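Local coordinates for Pex protein (Anabaena sp. PCC 7120, PDB 2DQL), which is associated with the cyanobacterial circadian clock and, as a PadR-like winged-helix protein, probably acts as a dimeric, DNA-binding transcriptional regulator, at residues A[65-70]-A[87-92]; A[33-38]-A[73-78]; A[47-52]-A[104-109]; A[18-23]-A[59-64]. All blocks are in the same frame, centred on the assembly; numbering follows the deposited sequence.

Contact 1 of 4, residues A[65-70]-A[87-92]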
# COMPACT_ATOMS: atom_id res chain seq x y z
N PHE A 65 -15.50 7.45 9.62
CA PHE A 65 -14.71 8.30 10.51
C PHE A 65 -15.28 9.71 10.55
O PHE A 65 -15.51 10.27 11.62
CB PHE A 65 -13.26 8.38 10.03
CG PHE A 65 -12.43 9.34 10.82
CD1 PHE A 65 -11.83 8.95 12.01
CD2 PHE A 65 -12.27 10.66 10.39
CE1 PHE A 65 -11.09 9.86 12.77
CE2 PHE A 65 -11.53 11.57 11.13
CZ PHE A 65 -10.94 11.17 12.33
N LEU A 66 -15.50 10.29 9.37
CA LEU A 66 -16.02 11.65 9.27
C LEU A 66 -17.39 11.81 9.91
O LEU A 66 -17.61 12.77 10.66
CB LEU A 66 -16.04 12.10 7.81
CG LEU A 66 -14.62 12.28 7.22
CD1 LEU A 66 -14.69 12.52 5.72
CD2 LEU A 66 -13.94 13.46 7.91
N GLU A 67 -18.30 10.89 9.64
CA GLU A 67 -19.64 10.98 10.23
C GLU A 67 -19.58 10.74 11.75
O GLU A 67 -20.26 11.44 12.51
CB GLU A 67 -20.59 9.97 9.59
CG GLU A 67 -20.93 10.27 8.14
CD GLU A 67 -22.38 9.95 7.81
OE1 GLU A 67 -22.64 9.48 6.69
OE2 GLU A 67 -23.26 10.18 8.66
N ASP A 68 -18.78 9.76 12.18
CA ASP A 68 -18.67 9.48 13.61
C ASP A 68 -18.19 10.71 14.37
O ASP A 68 -18.62 10.96 15.50
CB ASP A 68 -17.69 8.33 13.88
CG ASP A 68 -18.26 6.97 13.52
OD1 ASP A 68 -19.49 6.85 13.33
OD2 ASP A 68 -17.47 6.00 13.45
N ASN A 69 -17.31 11.49 13.75
CA ASN A 69 -16.76 12.68 14.36
C ASN A 69 -17.56 13.95 14.07
O ASN A 69 -17.17 15.05 14.47
CB ASN A 69 -15.30 12.86 13.92
CG ASN A 69 -14.36 11.91 14.64
OD1 ASN A 69 -13.98 12.17 15.78
ND2 ASN A 69 -14.01 10.81 13.99
N ARG A 70 -18.69 13.78 13.38
CA ARG A 70 -19.57 14.90 13.05
C ARG A 70 -18.87 15.93 12.17
O ARG A 70 -19.21 17.12 12.21
CB ARG A 70 -20.06 15.60 14.32
CG ARG A 70 -20.50 14.66 15.44
CD ARG A 70 -21.69 13.81 15.05
NE ARG A 70 -22.15 12.97 16.16
CZ ARG A 70 -23.15 12.11 16.08
NH1 ARG A 70 -23.81 11.95 14.95
NH2 ARG A 70 -23.49 11.39 17.15
N ARG A 87 -27.06 9.79 -2.15
CA ARG A 87 -26.62 10.20 -0.82
C ARG A 87 -25.50 11.23 -0.96
O ARG A 87 -24.41 10.91 -1.45
CB ARG A 87 -26.12 8.98 -0.04
CG ARG A 87 -25.85 9.25 1.44
CD ARG A 87 -27.13 9.54 2.19
NE ARG A 87 -26.92 9.68 3.63
CZ ARG A 87 -27.83 10.15 4.47
NH1 ARG A 87 -29.02 10.52 4.02
NH2 ARG A 87 -27.57 10.26 5.77
N MET A 88 -25.78 12.46 -0.52
CA MET A 88 -24.82 13.55 -0.61
C MET A 88 -24.16 13.87 0.73
O MET A 88 -24.76 13.67 1.79
CB MET A 88 -25.52 14.81 -1.11
CG MET A 88 -26.25 14.65 -2.44
SD MET A 88 -25.16 14.36 -3.84
CE MET A 88 -24.13 15.81 -3.77
N TYR A 89 -22.95 14.39 0.68
CA TYR A 89 -22.21 14.75 1.88
C TYR A 89 -21.74 16.20 1.80
O TYR A 89 -21.41 16.69 0.73
CB TYR A 89 -20.98 13.85 2.03
CG TYR A 89 -21.33 12.39 2.19
CD1 TYR A 89 -21.73 11.88 3.42
CD2 TYR A 89 -21.30 11.53 1.09
CE1 TYR A 89 -22.11 10.53 3.55
CE2 TYR A 89 -21.67 10.18 1.21
CZ TYR A 89 -22.08 9.70 2.45
OH TYR A 89 -22.47 8.38 2.57
N GLN A 90 -21.71 16.87 2.95
CA GLN A 90 -21.25 18.26 3.05
C GLN A 90 -20.40 18.38 4.30
O GLN A 90 -20.64 17.68 5.27
CB GLN A 90 -22.42 19.23 3.20
CG GLN A 90 -23.39 19.28 2.05
CD GLN A 90 -24.34 20.47 2.17
OE1 GLN A 90 -24.61 20.97 3.27
NE2 GLN A 90 -24.86 20.92 1.04
N VAL A 91 -19.42 19.27 4.29
CA VAL A 91 -18.62 19.44 5.49
C VAL A 91 -19.51 20.11 6.53
O VAL A 91 -20.33 20.96 6.18
CB VAL A 91 -17.41 20.36 5.25
CG1 VAL A 91 -16.61 20.51 6.53
CG2 VAL A 91 -16.54 19.80 4.15
N SER A 92 -19.38 19.71 7.79
CA SER A 92 -20.19 20.33 8.84
C SER A 92 -19.69 21.77 8.99
O SER A 92 -18.49 22.03 8.96
CB SER A 92 -20.04 19.56 10.15
OG SER A 92 -20.59 18.26 10.03
O HOH W 1 -24.51 8.30 4.72
O HOH W 2 -25.28 9.87 6.45
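Glu67 leaves its helix with CG anti to its own carbonyl carbon (chi1 -68°) and then bends at the next torsion, which carries its carboxylate across to the edge of the Tyr89 ring. The contact belongs to the winged-helix fold: the end of helix 56-68, the probable recognition helix, lies against the second strand of the wing hairpin. Glu67 OE1 sits near the ring plane, 3.4 Å from Tyr89 CE1, where the ring hydrogens carry slight positive charge. The two side chains cross at about a right angle, with carboxylate and ring planes 66° apart. A long acidic chain suits this place, since Glu67 OE1 also accepts a bond from water 1 at 3.0 Å. That water in turn accepts from Arg87 NE and is bonded to Tyr89 OH, so it joins acid, phenol and guanidinium without direct contact between the charges. The tyrosine ring fills the space toward Ile63 and Tyr60.

At the helix end Asn69 ND2 and Asn69 N grip Phe65 O from opposite faces. Arg70 then takes up positive phi in a Schellman motif, leaving its carbonyl for Ser92, just past the end of strand 86-91. Ser92 suits its place: OG lies anti to its own carbonyl carbon (chi1 -66°), and the short hydroxyl arm ends at that oxygen. With alanine here the Arg70 carbonyl is likely to lose this donor, and the helix end to be less firmly tied to the chain beyond that strand. Ser92 OG donates to Arg70 O at 2.8 Å, from above the carbonyl plane.

Contact 2 of 4, residues A[33-38]-A[73-78]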
# COMPACT_ATOMS: atom_id res chain seq x y z
N GLN A 33 -15.04 22.16 -1.47
CA GLN A 33 -15.34 22.78 -2.76
C GLN A 33 -16.83 22.75 -3.04
O GLN A 33 -17.34 23.49 -3.90
CB GLN A 33 -14.61 22.05 -3.88
CG GLN A 33 -13.10 22.07 -3.77
CD GLN A 33 -12.45 21.25 -4.87
OE1 GLN A 33 -12.90 21.26 -6.01
NE2 GLN A 33 -11.39 20.53 -4.52
N GLY A 34 -17.54 21.88 -2.33
CA GLY A 34 -18.97 21.74 -2.51
C GLY A 34 -19.38 20.31 -2.25
O GLY A 34 -18.55 19.40 -2.28
N GLU A 35 -20.67 20.10 -2.00
CA GLU A 35 -21.20 18.78 -1.71
C GLU A 35 -20.83 17.76 -2.77
O GLU A 35 -20.73 18.08 -3.96
CB GLU A 35 -22.73 18.82 -1.57
CG GLU A 35 -23.45 19.30 -2.82
CD GLU A 35 -24.95 19.10 -2.72
OE1 GLU A 35 -25.47 19.04 -1.59
OE2 GLU A 35 -25.61 19.03 -3.78
N SER A 36 -20.62 16.53 -2.34
CA SER A 36 -20.26 15.47 -3.26
C SER A 36 -20.89 14.18 -2.80
O SER A 36 -21.66 14.15 -1.83
CB SER A 36 -18.74 15.32 -3.35
OG SER A 36 -18.37 14.48 -4.43
N TYR A 37 -20.57 13.09 -3.49
CA TYR A 37 -21.11 11.79 -3.16
C TYR A 37 -20.07 10.71 -3.43
O TYR A 37 -19.11 10.95 -4.15
CB TYR A 37 -22.40 11.54 -3.97
CG TYR A 37 -22.29 11.74 -5.46
CD1 TYR A 37 -22.27 10.64 -6.33
CD2 TYR A 37 -22.25 13.02 -6.02
CE1 TYR A 37 -22.22 10.82 -7.72
CE2 TYR A 37 -22.20 13.21 -7.40
CZ TYR A 37 -22.18 12.10 -8.24
OH TYR A 37 -22.15 12.29 -9.61
N GLY A 38 -20.28 9.54 -2.84
CA GLY A 38 -19.33 8.44 -2.98
C GLY A 38 -18.74 8.14 -4.34
O GLY A 38 -17.52 8.18 -4.53
N THR A 73 -21.99 16.01 7.13
CA THR A 73 -23.40 15.69 7.28
C THR A 73 -23.83 15.02 5.98
O THR A 73 -23.34 15.35 4.91
CB THR A 73 -24.28 16.96 7.47
OG1 THR A 73 -24.10 17.83 6.35
CG2 THR A 73 -23.90 17.69 8.74
N GLY A 74 -24.73 14.05 6.09
CA GLY A 74 -25.20 13.38 4.91
C GLY A 74 -26.70 13.58 4.78
O GLY A 74 -27.38 13.78 5.78
N TYR A 75 -27.20 13.55 3.55
CA TYR A 75 -28.62 13.71 3.30
C TYR A 75 -28.97 13.09 1.95
O TYR A 75 -28.09 12.89 1.11
CB TYR A 75 -29.02 15.19 3.35
CG TYR A 75 -28.73 15.97 2.09
CD1 TYR A 75 -29.68 16.07 1.07
CD2 TYR A 75 -27.51 16.62 1.92
CE1 TYR A 75 -29.42 16.79 -0.09
CE2 TYR A 75 -27.24 17.35 0.76
CZ TYR A 75 -28.20 17.42 -0.24
OH TYR A 75 -27.95 18.13 -1.39
N TRP A 76 -30.25 12.79 1.74
CA TRP A 76 -30.69 12.19 0.49
C TRP A 76 -31.15 13.23 -0.51
O TRP A 76 -31.94 14.12 -0.19
CB TRP A 76 -31.84 11.22 0.74
CG TRP A 76 -31.42 9.97 1.42
CD1 TRP A 76 -31.63 9.64 2.73
CD2 TRP A 76 -30.71 8.88 0.83
NE1 TRP A 76 -31.08 8.41 2.99
CE2 TRP A 76 -30.51 7.92 1.85
CE3 TRP A 76 -30.21 8.63 -0.45
CZ2 TRP A 76 -29.83 6.71 1.62
CZ3 TRP A 76 -29.54 7.43 -0.68
CH2 TRP A 76 -29.36 6.49 0.35
N LYS A 77 -30.67 13.10 -1.74
CA LYS A 77 -31.03 14.04 -2.80
C LYS A 77 -31.73 13.33 -3.95
O LYS A 77 -31.27 12.29 -4.42
CB LYS A 77 -29.77 14.74 -3.31
CG LYS A 77 -30.03 15.80 -4.37
CD LYS A 77 -28.74 16.48 -4.78
CE LYS A 77 -29.00 17.62 -5.75
NZ LYS A 77 -27.73 18.26 -6.20
N LYS A 78 -32.85 13.89 -4.39
CA LYS A 78 -33.59 13.30 -5.50
C LYS A 78 -33.07 13.94 -6.79
O LYS A 78 -33.01 15.16 -6.90
CB LYS A 78 -35.09 13.57 -5.35
CG LYS A 78 -35.94 12.94 -6.46
CD LYS A 78 -35.71 11.43 -6.54
CE LYS A 78 -36.57 10.78 -7.61
NZ LYS A 78 -38.02 10.87 -7.29
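Glu35 carries most of this contact, reaching from the loop between helices 20-31 and 38-48 to two residues of the wing hairpin, Tyr75 and Lys77. In this winged-helix fold the loop thus grips the first wing strand, 72-77, by polar groups at the surface. Glu35 has CG between the backbone N and the carbonyl carbon (chi1 61°) and runs extended beyond it, so the carboxylate stands well out from the loop. Tyr75 shares that first torsion, and the hydroxyl at the end of its ring meets the acid. Glu35 OE1 lies at the ring edge, near its plane, with the carboxylate turned only 30° from the ring. The same oxygen accepts from Gln90 NE2 on the neighbouring strand, so two donors hold it.

Glu35 OE2 faces Lys77 NZ at 3.3 Å, a salt bridge whose hydrogen bond is weak. Lysine suits its place because its fully extended chain, crossing Glu35 at about a right angle, brings the ammonium to the acid. Were Glu35 replaced by a glutamine, the Lys77 ammonium would probably lose its opposite charge and the salt bridge with it. Gly34, just before, has backbone angles that would press a side chain against the preceding carbonyl. The shorter of the two bonds is the phenol's: Tyr75 OH donates to the syn lone pair of Glu35 OE1 at 2.6 Å.

Contact 3 of 4, residues A[47-52]-A[104-109]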
# COMPACT_ATOMS: atom_id res chain seq x y z
N THR A 47 -9.56 10.97 -12.06
CA THR A 47 -9.52 11.97 -13.12
C THR A 47 -8.49 13.06 -12.84
O THR A 47 -7.76 13.47 -13.74
CB THR A 47 -10.91 12.62 -13.32
OG1 THR A 47 -11.86 11.61 -13.68
CG2 THR A 47 -10.84 13.66 -14.44
N GLU A 48 -8.42 13.52 -11.60
CA GLU A 48 -7.47 14.57 -11.23
C GLU A 48 -6.06 14.05 -11.01
O GLU A 48 -5.08 14.75 -11.27
CB GLU A 48 -7.93 15.29 -9.96
CG GLU A 48 -9.08 16.26 -10.17
CD GLU A 48 -9.48 16.97 -8.89
OE1 GLU A 48 -8.59 17.52 -8.20
OE2 GLU A 48 -10.69 16.98 -8.56
N HIS A 49 -5.95 12.82 -10.51
CA HIS A 49 -4.65 12.22 -10.24
C HIS A 49 -4.63 10.77 -10.72
O HIS A 49 -4.82 9.84 -9.94
CB HIS A 49 -4.36 12.28 -8.74
CG HIS A 49 -4.41 13.67 -8.18
ND1 HIS A 49 -3.45 14.62 -8.47
CD2 HIS A 49 -5.32 14.29 -7.40
CE1 HIS A 49 -3.78 15.76 -7.89
NE2 HIS A 49 -4.91 15.58 -7.23
N PRO A 50 -4.41 10.57 -12.03
CA PRO A 50 -4.36 9.26 -12.70
C PRO A 50 -3.51 8.19 -12.02
O PRO A 50 -3.72 7.00 -12.26
CB PRO A 50 -3.84 9.61 -14.09
CG PRO A 50 -4.40 10.96 -14.32
CD PRO A 50 -4.15 11.65 -13.00
N THR A 51 -2.57 8.59 -11.17
CA THR A 51 -1.71 7.62 -10.50
C THR A 51 -2.21 7.24 -9.11
O THR A 51 -1.50 6.61 -8.33
CB THR A 51 -0.26 8.14 -10.37
OG1 THR A 51 -0.24 9.33 -9.56
CG2 THR A 51 0.32 8.45 -11.74
N TYR A 52 -3.45 7.64 -8.80
CA TYR A 52 -4.05 7.32 -7.51
C TYR A 52 -5.43 6.72 -7.67
O TYR A 52 -6.11 6.93 -8.67
CB TYR A 52 -4.14 8.59 -6.65
CG TYR A 52 -2.80 9.07 -6.16
CD1 TYR A 52 -2.30 8.65 -4.92
CD2 TYR A 52 -2.02 9.91 -6.94
CE1 TYR A 52 -1.05 9.06 -4.49
CE2 TYR A 52 -0.76 10.31 -6.52
CZ TYR A 52 -0.28 9.89 -5.29
OH TYR A 52 0.96 10.30 -4.88
N ARG A 104 -5.09 20.65 3.61
CA ARG A 104 -3.74 21.08 3.30
C ARG A 104 -2.78 19.90 3.35
O ARG A 104 -1.83 19.83 2.57
CB ARG A 104 -3.28 22.18 4.27
CG ARG A 104 -3.77 23.58 3.90
CD ARG A 104 -3.12 24.65 4.77
NE ARG A 104 -3.84 24.88 6.02
CZ ARG A 104 -4.97 25.58 6.11
NH1 ARG A 104 -5.51 26.12 5.02
NH2 ARG A 104 -5.56 25.75 7.29
N LEU A 105 -3.03 18.96 4.26
CA LEU A 105 -2.18 17.78 4.36
C LEU A 105 -2.27 16.98 3.06
O LEU A 105 -1.28 16.44 2.58
CB LEU A 105 -2.60 16.91 5.55
CG LEU A 105 -2.44 17.55 6.93
CD1 LEU A 105 -2.85 16.56 8.02
CD2 LEU A 105 -0.98 17.98 7.13
N TRP A 106 -3.47 16.91 2.50
CA TRP A 106 -3.68 16.19 1.24
C TRP A 106 -2.94 16.89 0.11
O TRP A 106 -2.19 16.26 -0.64
CB TRP A 106 -5.18 16.12 0.91
CG TRP A 106 -5.45 15.84 -0.55
CD1 TRP A 106 -5.95 16.71 -1.47
CD2 TRP A 106 -5.18 14.62 -1.25
NE1 TRP A 106 -6.01 16.11 -2.71
CE2 TRP A 106 -5.54 14.83 -2.60
CE3 TRP A 106 -4.66 13.37 -0.88
CZ2 TRP A 106 -5.41 13.84 -3.58
CZ3 TRP A 106 -4.53 12.38 -1.85
CH2 TRP A 106 -4.90 12.62 -3.18
N GLN A 107 -3.13 18.20 -0.01
CA GLN A 107 -2.48 18.96 -1.06
C GLN A 107 -0.96 18.81 -1.02
O GLN A 107 -0.32 18.64 -2.06
CB GLN A 107 -2.88 20.43 -0.98
CG GLN A 107 -4.38 20.64 -1.09
CD GLN A 107 -4.77 22.11 -1.12
OE1 GLN A 107 -4.45 22.82 -2.08
NE2 GLN A 107 -5.45 22.56 -0.08
N ASN A 108 -0.38 18.87 0.17
CA ASN A 108 1.07 18.73 0.30
C ASN A 108 1.49 17.30 -0.03
O ASN A 108 2.50 17.07 -0.70
CB ASN A 108 1.52 19.06 1.73
CG ASN A 108 1.44 20.55 2.04
OD1 ASN A 108 2.06 21.37 1.36
ND2 ASN A 108 0.67 20.91 3.06
N TYR A 109 0.69 16.34 0.43
CA TYR A 109 0.95 14.92 0.19
C TYR A 109 0.99 14.60 -1.30
O TYR A 109 1.89 13.90 -1.77
CB TYR A 109 -0.15 14.10 0.86
CG TYR A 109 -0.08 12.61 0.58
CD1 TYR A 109 0.74 11.78 1.34
CD2 TYR A 109 -0.86 12.04 -0.42
CE1 TYR A 109 0.78 10.40 1.10
CE2 TYR A 109 -0.83 10.66 -0.66
CZ TYR A 109 -0.01 9.85 0.10
OH TYR A 109 -0.01 8.50 -0.11
O HOH W 3 -6.68 16.84 -5.59
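His49 NE2 and Trp106 NE1 meet through water 3, which lies in the plane of both rings. The water is 2.7 Å from His49 NE2 and accepts from Trp106 NE1 at 3.0 Å; it also donates a weak, longer bond to Glu48 OE1. Beside this bridge the rings touch directly in an offset edge-to-face pair, the Trp106 edge turned to the His49 face with the planes at 77°. Their nearest carbons, His49 CD2 and Trp106 CZ2, are 3.8 Å apart. Trp106 gets there because CG is anti to its backbone N (chi1 160°), which swings the indole out from helix 96-112 toward the turn. A big indole suits the spot: it also covers Val22 and Cys25 of helix 20-31. About one turn after Trp106, Tyr109 meets the second aromatic of the turn, its CE2 lying 4.2 Å from Tyr52 CE1.

Residues 49 to 52 form a type I beta turn after helix 38-48, closed by Tyr52 N to His49 O. In this turn His49 and Tyr52 both point their side chains toward helix 96-112. The chemistry implies a junction of mixed character, in which aromatic ring surfaces do the packing while a single water satisfies the indole N-H and ties it to the imidazole.

Contact 4 of 4, residues A[18-23]-A[59-64]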
# COMPACT_ATOMS: atom_id res chain seq x y z
N LEU A 18 -5.23 4.99 -1.91
CA LEU A 18 -5.15 5.76 -0.67
C LEU A 18 -5.48 4.93 0.56
O LEU A 18 -6.34 4.05 0.51
CB LEU A 18 -6.11 6.96 -0.73
CG LEU A 18 -6.02 7.91 -1.92
CD1 LEU A 18 -6.97 9.09 -1.68
CD2 LEU A 18 -4.58 8.42 -2.10
N CYS A 19 -4.80 5.21 1.66
CA CYS A 19 -5.09 4.53 2.91
C CYS A 19 -6.11 5.45 3.57
O CYS A 19 -6.34 6.56 3.09
CB CYS A 19 -3.84 4.40 3.79
SG CYS A 19 -3.07 5.95 4.26
N GLN A 20 -6.72 5.00 4.66
CA GLN A 20 -7.75 5.78 5.34
C GLN A 20 -7.35 7.20 5.73
O GLN A 20 -8.09 8.15 5.47
CB GLN A 20 -8.24 5.04 6.59
CG GLN A 20 -9.51 5.63 7.19
CD GLN A 20 -9.99 4.86 8.41
OE1 GLN A 20 -10.04 3.63 8.40
NE2 GLN A 20 -10.34 5.59 9.46
N GLU A 21 -6.19 7.35 6.36
CA GLU A 21 -5.73 8.67 6.79
C GLU A 21 -5.67 9.67 5.65
O GLU A 21 -6.09 10.82 5.79
CB GLU A 21 -4.37 8.56 7.48
CG GLU A 21 -4.39 7.73 8.75
CD GLU A 21 -4.10 6.25 8.53
OE1 GLU A 21 -4.45 5.70 7.46
OE2 GLU A 21 -3.52 5.62 9.44
N VAL A 22 -5.13 9.24 4.51
CA VAL A 22 -5.01 10.11 3.35
C VAL A 22 -6.38 10.35 2.70
O VAL A 22 -6.70 11.47 2.32
CB VAL A 22 -4.05 9.52 2.30
CG1 VAL A 22 -3.98 10.42 1.07
CG2 VAL A 22 -2.66 9.35 2.92
N ALA A 23 -7.19 9.30 2.60
CA ALA A 23 -8.52 9.43 1.99
C ALA A 23 -9.38 10.43 2.76
O ALA A 23 -10.16 11.18 2.16
CB ALA A 23 -9.20 8.08 1.95
N LEU A 59 -13.05 4.31 1.06
CA LEU A 59 -13.98 5.44 0.97
C LEU A 59 -14.94 5.42 2.15
O LEU A 59 -15.09 6.41 2.86
CB LEU A 59 -14.79 5.37 -0.34
CG LEU A 59 -16.05 6.26 -0.39
CD1 LEU A 59 -15.64 7.73 -0.26
CD2 LEU A 59 -16.80 6.03 -1.70
N TYR A 60 -15.57 4.28 2.38
CA TYR A 60 -16.58 4.24 3.43
C TYR A 60 -15.94 4.08 4.81
O TYR A 60 -16.58 4.45 5.83
CB TYR A 60 -17.76 3.36 3.01
CG TYR A 60 -18.61 3.97 1.91
CD1 TYR A 60 -19.54 4.96 2.20
CD2 TYR A 60 -18.49 3.55 0.60
CE1 TYR A 60 -20.32 5.52 1.20
CE2 TYR A 60 -19.27 4.10 -0.41
CZ TYR A 60 -20.18 5.09 -0.10
OH TYR A 60 -20.95 5.64 -1.09
N SER A 61 -14.68 3.67 4.93
CA SER A 61 -14.03 3.65 6.23
C SER A 61 -13.81 5.12 6.58
O SER A 61 -13.95 5.52 7.74
CB SER A 61 -12.68 2.93 6.16
OG SER A 61 -12.84 1.54 5.95
N ALA A 62 -13.49 5.92 5.57
CA ALA A 62 -13.26 7.35 5.75
C ALA A 62 -14.56 8.08 6.07
O ALA A 62 -14.60 8.94 6.95
CB ALA A 62 -12.64 7.94 4.50
N ILE A 63 -15.63 7.72 5.35
CA ILE A 63 -16.93 8.34 5.60
C ILE A 63 -17.38 8.03 7.02
O ILE A 63 -17.92 8.89 7.72
CB ILE A 63 -17.99 7.85 4.59
CG1 ILE A 63 -17.69 8.39 3.19
CG2 ILE A 63 -19.38 8.30 5.03
CD1 ILE A 63 -17.78 9.90 3.07
N LYS A 64 -17.16 6.79 7.46
CA LYS A 64 -17.54 6.41 8.81
C LYS A 64 -16.81 7.30 9.81
O LYS A 64 -17.41 7.85 10.72
CB LYS A 64 -17.18 4.94 9.07
CG LYS A 64 -17.43 4.50 10.49
CD LYS A 64 -17.17 3.01 10.63
CE LYS A 64 -17.72 2.46 11.94
NZ LYS A 64 -17.39 3.27 13.12
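Gln20 lies against Ser61 where the start of helix 20-31 passes helix 56-68, in the helical core of the winged-helix domain. Its CG is anti to the backbone N (chi1 -167°) and the chain stays extended at the next torsion (chi2 179°), so the amide is carried along the other helix and does not curl back. Gln20 OE1 comes to 3.5 Å from Ser61 CB, while Gln20 NE2 is 4.0 Å from Ser61 O. Both are packing contacts, in which the amide end lies over the serine's methylene and backbone. The serine hydroxyl looks elsewhere: with OG anti to the carbonyl carbon (chi1 -69°) it turns back into its own helix and bonds to Thr57 O. Serine suits the place: its short side chain gives the glutamine amide a methylene to lie on while its hydroxyl is used up within its own helix.

Deeper in, alanines let the helices come close. Gln20 CA and Ala62 CA are 5.7 Å apart, and the two methyl groups, Ala23 CB and Ala62 CB, touch at 4.3 Å. Gln20 CG, meanwhile, sits 4.3 Å from Ala62 N, so aliphatic and backbone atoms close the gap. Cys19 is the N-cap of the first helix, and its carbonyl O accepts from Ala23 N in the opening turn.

Ala62 also meets Ile24 and Ile27 farther along helix 20-31, and Ala23 meets Val58. On the same helix, Val22 faces Trp106 and Tyr109 of helix 96-112, and Gln20 touches Met1 of the second subunit, so helix 20-31 lies among helix 56-68, helix 96-112 and the neighbouring chain.

Overall arrangement
Contacts 1 and 4 both use helix 56-68, with about 12 Å between their centres; contact 4 closes before contact 1 opens along the chain. Contact 1 is nested within the loop closed by contact 3, while contact 2 alternates with all the others. Contacts 1 and 2, about 9 Å between centres, reach the same two-stranded wing, and Tyr89 N and Ser36 O join them, probably by a hydrogen bond. Contact 3 lies across the chain's centre from both, about 20 Å between its centre and that of contact 1, and touches contact 4 through Val22 and Leu18. Together the wing, the trihelical core and the C-terminal helix form one unit, consistent with a PadR-like DNA-binding domain.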